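Local coordinates for protein aspartate-semialdehyde dehydrogenase (Thermus thermophilus, PDB 2YV3) that probably catalyses the NADPH-dependent reductive dephosphorylation of L-aspartyl-4-phosphate to L-aspartate-semialdehyde, a step toward lysine, methionine and threonine, at residues F183-I195 against I225-A237. Sequence-based numbering, arbitrary orientation.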
ATOM      1  N   PHE A 183      15.463   8.123  -4.585  1.00 25.58           N
ATOM      2  CA  PHE A 183      14.030   8.223  -4.715  1.00 22.78           C
ATOM      3  C   PHE A 183      13.690   9.703  -4.736  1.00 32.74           C
ATOM      4  O   PHE A 183      14.592  10.553  -4.684  1.00 27.18           O
ATOM      5  CB  PHE A 183      13.393   7.505  -3.533  1.00 29.13           C
ATOM      6  CG  PHE A 183      13.882   6.083  -3.363  1.00 29.00           C
ATOM      7  CD1 PHE A 183      13.446   5.072  -4.220  1.00 26.81           C
ATOM      8  CD2 PHE A 183      14.809   5.766  -2.380  1.00 28.85           C
ATOM      9  CE1 PHE A 183      13.919   3.782  -4.101  1.00 10.24           C
ATOM     10  CE2 PHE A 183      15.294   4.469  -2.251  1.00 28.59           C
ATOM     11  CZ  PHE A 183      14.846   3.476  -3.118  1.00 28.31           C
ATOM     12  N   ALA A 184      12.404  10.029  -4.816  1.00 32.84           N
ATOM     13  CA  ALA A 184      12.014  11.438  -4.847  1.00 30.92           C
ATOM     14  C   ALA A 184      12.176  12.057  -3.460  1.00 29.05           C
ATOM     15  O   ALA A 184      12.350  13.273  -3.313  1.00 17.01           O
ATOM     16  CB  ALA A 184      10.557  11.568  -5.327  1.00 32.05           C
ATOM     17  N   HIS A 185      12.119  11.194  -2.448  1.00 28.91           N
ATOM     18  CA  HIS A 185      12.216  11.605  -1.052  1.00 28.80           C
ATOM     19  C   HIS A 185      12.923  10.492  -0.262  1.00 25.38           C
ATOM     20  O   HIS A 185      13.415   9.529  -0.847  1.00 19.61           O
ATOM     21  CB  HIS A 185      10.797  11.809  -0.496  1.00 26.34           C
ATOM     22  CG  HIS A 185      10.001  12.856  -1.214  1.00 21.12           C
ATOM     23  ND1 HIS A 185       9.989  14.180  -0.830  1.00 19.27           N
ATOM     24  CD2 HIS A 185       9.179  12.769  -2.288  1.00 26.37           C
ATOM     25  CE1 HIS A 185       9.193  14.862  -1.634  1.00 20.62           C
ATOM     26  NE2 HIS A 185       8.689  14.030  -2.529  1.00 19.58           N
ATOM     27  N   PRO A 186      13.005  10.623   1.077  1.00 24.51           N
ATOM     28  CA  PRO A 186      13.665   9.560   1.851  1.00 26.40           C
ATOM     29  C   PRO A 186      12.641   8.440   2.058  1.00 26.51           C
ATOM     30  O   PRO A 186      11.585   8.678   2.632  1.00 26.53           O
ATOM     31  CB  PRO A 186      14.034  10.252   3.170  1.00 27.34           C
ATOM     32  CG  PRO A 186      13.994  11.712   2.846  1.00 18.89           C
ATOM     33  CD  PRO A 186      12.829  11.826   1.905  1.00 19.11           C
ATOM     34  N   LEU A 187      12.937   7.230   1.587  1.00 26.60           N
ATOM     35  CA  LEU A 187      11.984   6.127   1.713  1.00 21.62           C
ATOM     36  C   LEU A 187      11.993   5.311   3.004  1.00 20.84           C
ATOM     37  O   LEU A 187      11.068   4.539   3.247  1.00 24.74           O
ATOM     38  CB  LEU A 187      12.110   5.173   0.519  1.00 27.69           C
ATOM     39  CG  LEU A 187      11.095   4.012   0.479  1.00 26.22           C
ATOM     40  CD1 LEU A 187       9.683   4.532   0.227  1.00 19.08           C
ATOM     41  CD2 LEU A 187      11.491   3.045  -0.609  1.00 25.18           C
ATOM     42  N   PRO A 188      13.026   5.451   3.849  1.00 23.99           N
ATOM     43  CA  PRO A 188      12.966   4.637   5.073  1.00 26.88           C
ATOM     44  C   PRO A 188      11.760   5.002   5.938  1.00 15.25           C
ATOM     45  O   PRO A 188      11.554   6.163   6.255  1.00 22.62           O
ATOM     46  CB  PRO A 188      14.301   4.934   5.750  1.00 16.44           C
ATOM     47  CG  PRO A 188      15.209   5.132   4.591  1.00 29.42           C
ATOM     48  CD  PRO A 188      14.378   6.002   3.661  1.00 29.69           C
ATOM     49  N   PHE A 189      10.959   4.000   6.290  1.00 19.45           N
ATOM     50  CA  PHE A 189       9.757   4.189   7.102  1.00 13.65           C
ATOM     51  C   PHE A 189       8.801   5.203   6.507  1.00 12.08           C
ATOM     52  O   PHE A 189       8.362   6.139   7.165  1.00  8.76           O
ATOM     53  CB  PHE A 189      10.166   4.592   8.514  1.00 15.01           C
ATOM     54  CG  PHE A 189      10.764   3.469   9.287  1.00 12.91           C
ATOM     55  CD1 PHE A 189       9.969   2.413   9.713  1.00 11.50           C
ATOM     56  CD2 PHE A 189      12.124   3.428   9.540  1.00 14.00           C
ATOM     57  CE1 PHE A 189      10.524   1.331  10.381  1.00  7.56           C
ATOM     58  CE2 PHE A 189      12.689   2.347  10.208  1.00 20.48           C
ATOM     59  CZ  PHE A 189      11.886   1.297  10.629  1.00 20.45           C
ATOM     60  N   ASN A 190       8.450   5.005   5.253  1.00 12.95           N
ATOM     61  CA  ASN A 190       7.575   5.962   4.615  1.00 21.31           C
ATOM     62  C   ASN A 190       7.076   5.445   3.277  1.00 30.60           C
ATOM     63  O   ASN A 190       7.561   4.433   2.774  1.00 38.43           O
ATOM     64  CB  ASN A 190       8.362   7.251   4.418  1.00 20.74           C
ATOM     65  CG  ASN A 190       7.566   8.316   3.722  1.00 28.89           C
ATOM     66  OD1 ASN A 190       6.436   8.602   4.100  1.00 22.40           O
ATOM     67  ND2 ASN A 190       8.159   8.926   2.699  1.00 34.10           N
ATOM     68  N   VAL A 191       6.098   6.116   2.689  1.00 19.68           N
ATOM     69  CA  VAL A 191       5.651   5.669   1.389  1.00 20.29           C
ATOM     70  C   VAL A 191       5.553   6.894   0.500  1.00 20.28           C
ATOM     71  O   VAL A 191       5.205   7.977   0.973  1.00 23.44           O
ATOM     72  CB  VAL A 191       4.301   4.874   1.478  1.00 22.32           C
ATOM     73  CG1 VAL A 191       4.510   3.638   2.328  1.00  1.00           C
ATOM     74  CG2 VAL A 191       3.168   5.746   2.042  1.00 20.27           C
ATOM     75  N   ILE A 192       5.886   6.723  -0.776  1.00 15.76           N
ATOM     76  CA  ILE A 192       5.892   7.823  -1.747  1.00  9.57           C
ATOM     77  C   ILE A 192       4.828   7.551  -2.788  1.00 12.38           C
ATOM     78  O   ILE A 192       5.015   6.692  -3.633  1.00 20.76           O
ATOM     79  CB  ILE A 192       7.272   7.900  -2.482  1.00  7.21           C
ATOM     80  CG1 ILE A 192       8.410   7.837  -1.472  1.00  2.71           C
ATOM     81  CG2 ILE A 192       7.417   9.211  -3.225  1.00 10.28           C
ATOM     82  CD1 ILE A 192       9.630   7.233  -2.016  1.00 10.67           C
ATOM     83  N   PRO A 193       3.695   8.273  -2.747  1.00 19.06           N
ATOM     84  CA  PRO A 193       2.651   8.029  -3.749  1.00 17.48           C
ATOM     85  C   PRO A 193       3.128   8.615  -5.084  1.00 21.82           C
ATOM     86  O   PRO A 193       2.421   9.340  -5.770  1.00 11.80           O
ATOM     87  CB  PRO A 193       1.456   8.764  -3.164  1.00  9.31           C
ATOM     88  CG  PRO A 193       2.104   9.934  -2.517  1.00 14.71           C
ATOM     89  CD  PRO A 193       3.288   9.345  -1.823  1.00  9.73           C
ATOM     90  N   HIS A 194       4.353   8.271  -5.440  1.00 21.13           N
ATOM     91  CA  HIS A 194       4.947   8.781  -6.649  1.00 29.12           C
ATOM     92  C   HIS A 194       5.984   7.808  -7.205  1.00 30.82           C
ATOM     93  O   HIS A 194       7.072   7.672  -6.664  1.00 37.28           O
ATOM     94  CB  HIS A 194       5.583  10.137  -6.320  1.00 32.54           C
ATOM     95  CG  HIS A 194       6.188  10.839  -7.496  1.00 30.21           C
ATOM     96  ND1 HIS A 194       6.727  12.104  -7.402  1.00 32.31           N
ATOM     97  CD2 HIS A 194       6.377  10.444  -8.778  1.00 21.41           C
ATOM     98  CE1 HIS A 194       7.226  12.457  -8.573  1.00 34.51           C
ATOM     99  NE2 HIS A 194       7.026  11.467  -9.425  1.00 26.97           N
ATOM    100  N   ILE A 195       5.653   7.107  -8.279  1.00 35.05           N
ATOM    101  CA  ILE A 195       6.630   6.193  -8.841  1.00 36.45           C
ATOM    102  C   ILE A 195       7.309   6.793 -10.057  1.00 35.88           C
ATOM    103  O   ILE A 195       8.528   6.948 -10.056  1.00 31.13           O
ATOM    104  CB  ILE A 195       6.015   4.821  -9.200  1.00 45.73           C
ATOM    105  CG1 ILE A 195       5.727   4.029  -7.913  1.00 33.57           C
ATOM    106  CG2 ILE A 195       6.978   4.029 -10.102  1.00 46.40           C
ATOM    107  CD1 ILE A 195       6.965   3.691  -7.085  1.00 22.72           C
ATOM    108  N   ILE A 225      -9.254   0.772 -16.421  1.00 22.61           N
ATOM    109  CA  ILE A 225      -8.274   0.506 -15.390  1.00 32.03           C
ATOM    110  C   ILE A 225      -7.764   1.776 -14.715  1.00 28.78           C
ATOM    111  O   ILE A 225      -7.361   2.727 -15.388  1.00 26.71           O
ATOM    112  CB  ILE A 225      -7.059  -0.252 -15.957  1.00 36.55           C
ATOM    113  CG1 ILE A 225      -7.507  -1.345 -16.909  1.00 39.60           C
ATOM    114  CG2 ILE A 225      -6.276  -0.896 -14.830  1.00 37.18           C
ATOM    115  CD1 ILE A 225      -6.335  -2.028 -17.615  1.00 53.46           C
ATOM    116  N   SER A 226      -7.793   1.770 -13.383  1.00 30.75           N
ATOM    117  CA  SER A 226      -7.305   2.876 -12.552  1.00 25.97           C
ATOM    118  C   SER A 226      -6.236   2.239 -11.680  1.00 21.89           C
ATOM    119  O   SER A 226      -6.352   1.068 -11.331  1.00 26.76           O
ATOM    120  CB  SER A 226      -8.430   3.423 -11.669  1.00 26.71           C
ATOM    121  OG  SER A 226      -7.971   4.373 -10.718  1.00 29.69           O
ATOM    122  N   ALA A 227      -5.196   2.990 -11.335  1.00 24.47           N
ATOM    123  CA  ALA A 227      -4.122   2.449 -10.494  1.00 26.52           C
ATOM    124  C   ALA A 227      -3.309   3.541  -9.812  1.00 21.42           C
ATOM    125  O   ALA A 227      -3.049   4.587 -10.408  1.00 20.27           O
ATOM    126  CB  ALA A 227      -3.198   1.572 -11.331  1.00 18.45           C
ATOM    127  N   THR A 228      -2.919   3.293  -8.562  1.00 16.20           N
ATOM    128  CA  THR A 228      -2.108   4.239  -7.799  1.00 18.28           C
ATOM    129  C   THR A 228      -0.802   3.547  -7.468  1.00 18.11           C
ATOM    130  O   THR A 228      -0.781   2.666  -6.619  1.00 17.48           O
ATOM    131  CB  THR A 228      -2.741   4.637  -6.437  1.00 26.62           C
ATOM    132  OG1 THR A 228      -4.039   5.195  -6.641  1.00 18.03           O
ATOM    133  CG2 THR A 228      -1.842   5.682  -5.714  1.00 31.51           C
ATOM    134  N   ALA A 229       0.282   3.948  -8.119  1.00  8.14           N
ATOM    135  CA  ALA A 229       1.573   3.340  -7.862  1.00 17.24           C
ATOM    136  C   ALA A 229       2.198   3.936  -6.611  1.00 17.07           C
ATOM    137  O   ALA A 229       2.432   5.143  -6.544  1.00 26.42           O
ATOM    138  CB  ALA A 229       2.509   3.543  -9.070  1.00 13.51           C
ATOM    139  N   VAL A 230       2.459   3.108  -5.606  1.00 17.24           N
ATOM    140  CA  VAL A 230       3.085   3.633  -4.403  1.00 17.86           C
ATOM    141  C   VAL A 230       4.341   2.857  -4.065  1.00 20.33           C
ATOM    142  O   VAL A 230       4.359   1.632  -4.134  1.00 25.95           O
ATOM    143  CB  VAL A 230       2.128   3.637  -3.218  1.00  7.84           C
ATOM    144  CG1 VAL A 230       2.796   4.347  -2.022  1.00 18.28           C
ATOM    145  CG2 VAL A 230       0.831   4.337  -3.617  1.00 12.15           C
ATOM    146  N   ARG A 231       5.395   3.600  -3.744  1.00 14.57           N
ATOM    147  CA  ARG A 231       6.707   3.057  -3.414  1.00 22.25           C
ATOM    148  C   ARG A 231       6.692   2.775  -1.912  1.00 22.00           C
ATOM    149  O   ARG A 231       6.111   3.551  -1.166  1.00 32.27           O
ATOM    150  CB  ARG A 231       7.778   4.112  -3.766  1.00 23.78           C
ATOM    151  CG  ARG A 231       9.239   3.739  -3.502  1.00 20.84           C
ATOM    152  CD  ARG A 231       9.783   2.690  -4.479  1.00 23.43           C
ATOM    153  NE  ARG A 231      10.244   3.215  -5.761  1.00  9.80           N
ATOM    154  CZ  ARG A 231      10.114   2.545  -6.909  1.00 21.62           C
ATOM    155  NH1 ARG A 231       9.529   1.354  -6.907  1.00 12.15           N
ATOM    156  NH2 ARG A 231      10.577   3.036  -8.056  1.00  8.50           N
ATOM    157  N   VAL A 232       7.303   1.682  -1.460  1.00 17.35           N
ATOM    158  CA  VAL A 232       7.314   1.380  -0.025  1.00 18.09           C
ATOM    159  C   VAL A 232       8.614   0.728   0.404  1.00 15.91           C
ATOM    160  O   VAL A 232       9.379   0.245  -0.421  1.00 18.13           O
ATOM    161  CB  VAL A 232       6.157   0.454   0.386  1.00 23.26           C
ATOM    162  CG1 VAL A 232       4.831   1.034  -0.103  1.00 26.11           C
ATOM    163  CG2 VAL A 232       6.393  -0.963  -0.163  1.00 15.46           C
ATOM    164  N   PRO A 233       8.876   0.697   1.713  1.00 14.46           N
ATOM    165  CA  PRO A 233      10.116   0.096   2.217  1.00 18.53           C
ATOM    166  C   PRO A 233      10.202  -1.418   2.103  1.00 19.56           C
ATOM    167  O   PRO A 233       9.989  -2.147   3.067  1.00 21.18           O
ATOM    168  CB  PRO A 233      10.174   0.581   3.667  1.00  8.32           C
ATOM    169  CG  PRO A 233       9.370   1.820   3.643  1.00 12.85           C
ATOM    170  CD  PRO A 233       8.196   1.424   2.788  1.00 10.85           C
ATOM    171  N   THR A 234      10.525  -1.882   0.906  1.00 23.78           N
ATOM    172  CA  THR A 234      10.667  -3.299   0.655  1.00 14.63           C
ATOM    173  C   THR A 234      11.779  -3.519  -0.363  1.00  9.31           C
ATOM    174  O   THR A 234      11.944  -2.742  -1.286  1.00 19.62           O
ATOM    175  CB  THR A 234       9.339  -3.885   0.184  1.00  1.00           C
ATOM    176  OG1 THR A 234       8.358  -3.638   1.190  1.00 13.83           O
ATOM    177  CG2 THR A 234       9.435  -5.376   0.026  1.00 15.73           C
ATOM    178  N   LEU A 235      12.565  -4.565  -0.158  1.00 19.13           N
ATOM    179  CA  LEU A 235      13.670  -4.873  -1.043  1.00 17.93           C
ATOM    180  C   LEU A 235      13.256  -5.133  -2.480  1.00 21.81           C
ATOM    181  O   LEU A 235      13.245  -4.223  -3.289  1.00 21.84           O
ATOM    182  CB  LEU A 235      14.452  -6.092  -0.539  1.00 25.76           C
ATOM    183  CG  LEU A 235      15.466  -5.982   0.597  1.00 19.44           C
ATOM    184  CD1 LEU A 235      16.280  -4.704   0.397  1.00 35.47           C
ATOM    185  CD2 LEU A 235      14.782  -5.984   1.930  1.00 28.17           C
ATOM    186  N   ARG A 236      12.895  -6.379  -2.787  1.00 29.84           N
ATOM    187  CA  ARG A 236      12.560  -6.762  -4.158  1.00 24.77           C
ATOM    188  C   ARG A 236      11.165  -7.246  -4.562  1.00 21.96           C
ATOM    189  O   ARG A 236      10.996  -7.633  -5.716  1.00 18.71           O
ATOM    190  CB  ARG A 236      13.593  -7.800  -4.635  1.00 21.26           C
ATOM    191  CG  ARG A 236      14.087  -8.765  -3.541  1.00 19.64           C
ATOM    192  CD  ARG A 236      15.192  -9.667  -4.070  1.00 12.57           C
ATOM    193  NE  ARG A 236      14.735 -10.489  -5.187  1.00 23.82           N
ATOM    194  CZ  ARG A 236      15.534 -11.045  -6.092  1.00 14.82           C
ATOM    195  NH1 ARG A 236      16.852 -10.871  -6.030  1.00 12.95           N
ATOM    196  NH2 ARG A 236      15.013 -11.785  -7.055  1.00 10.73           N
ATOM    197  N   ALA A 237      10.168  -7.197  -3.673  1.00 21.71           N
ATOM    198  CA  ALA A 237       8.823  -7.691  -4.029  1.00 20.07           C
ATOM    199  C   ALA A 237       7.678  -6.676  -4.219  1.00 24.59           C
ATOM    200  O   ALA A 237       7.399  -5.848  -3.348  1.00 32.39           O
ATOM    201  CB  ALA A 237       8.394  -8.747  -3.013  1.00 23.65           C
TER
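I192 and R231 pair by backbone in a single antiparallel bridge of the hydrogen-bonded type, joining the loop after helix 159-173 to the chain that leaves strand 224-228. R231 N gives its hydrogen to I192 O at 3.1 Å in an almost straight bond (178°), and I192 N returns one to R231 O at 3.2 Å. Beyond the bridge, the V191 CA leans on R231 O in a CA-H...O contact.

Apolar contacts extend the bridge along the chain. V191 CG1 meets V232 CG1 at 3.6 Å, the two valines lying side by side, while V230 CG1 packs against V191 CB. At one end P233 CG lies beside L187 O and P233 CD beside N190 O; at the other, I195 CG1 touches A229 CB at 3.5 Å.

Around R231 the packing is aliphatic and aromatic. CG stands anti to the backbone N (chi1 -180°), and bends at chi2 and chi3 fold the chain so that I195 CD1 lies over one guanidinium face, 3.4 Å from R231 CZ. L187 CD2 rests on R231 CG at 3.7 Å and also sits over one face of the F183 ring, whose plane is turned 63° from the guanidinium. With R231 cut back to an alanine, the L187 methyls would probably lose their contact with CG, I195 CD1 would probably keep only CB, and a site where substrate is thought to bind would probably lose a positive charge.

N190 and H194 reach L280 and Y276 of the second subunit, so the 183-195 loop also belongs to the dimer interface. R231 is predicted to bind substrate, and I195 lies beside Q152, also predicted to bind substrate. The bridge fixes the backbone of R231, and I195 and L187 pack along its bent side chain, limiting where the guanidinium can lie, consistent with recognition of an anionic substrate.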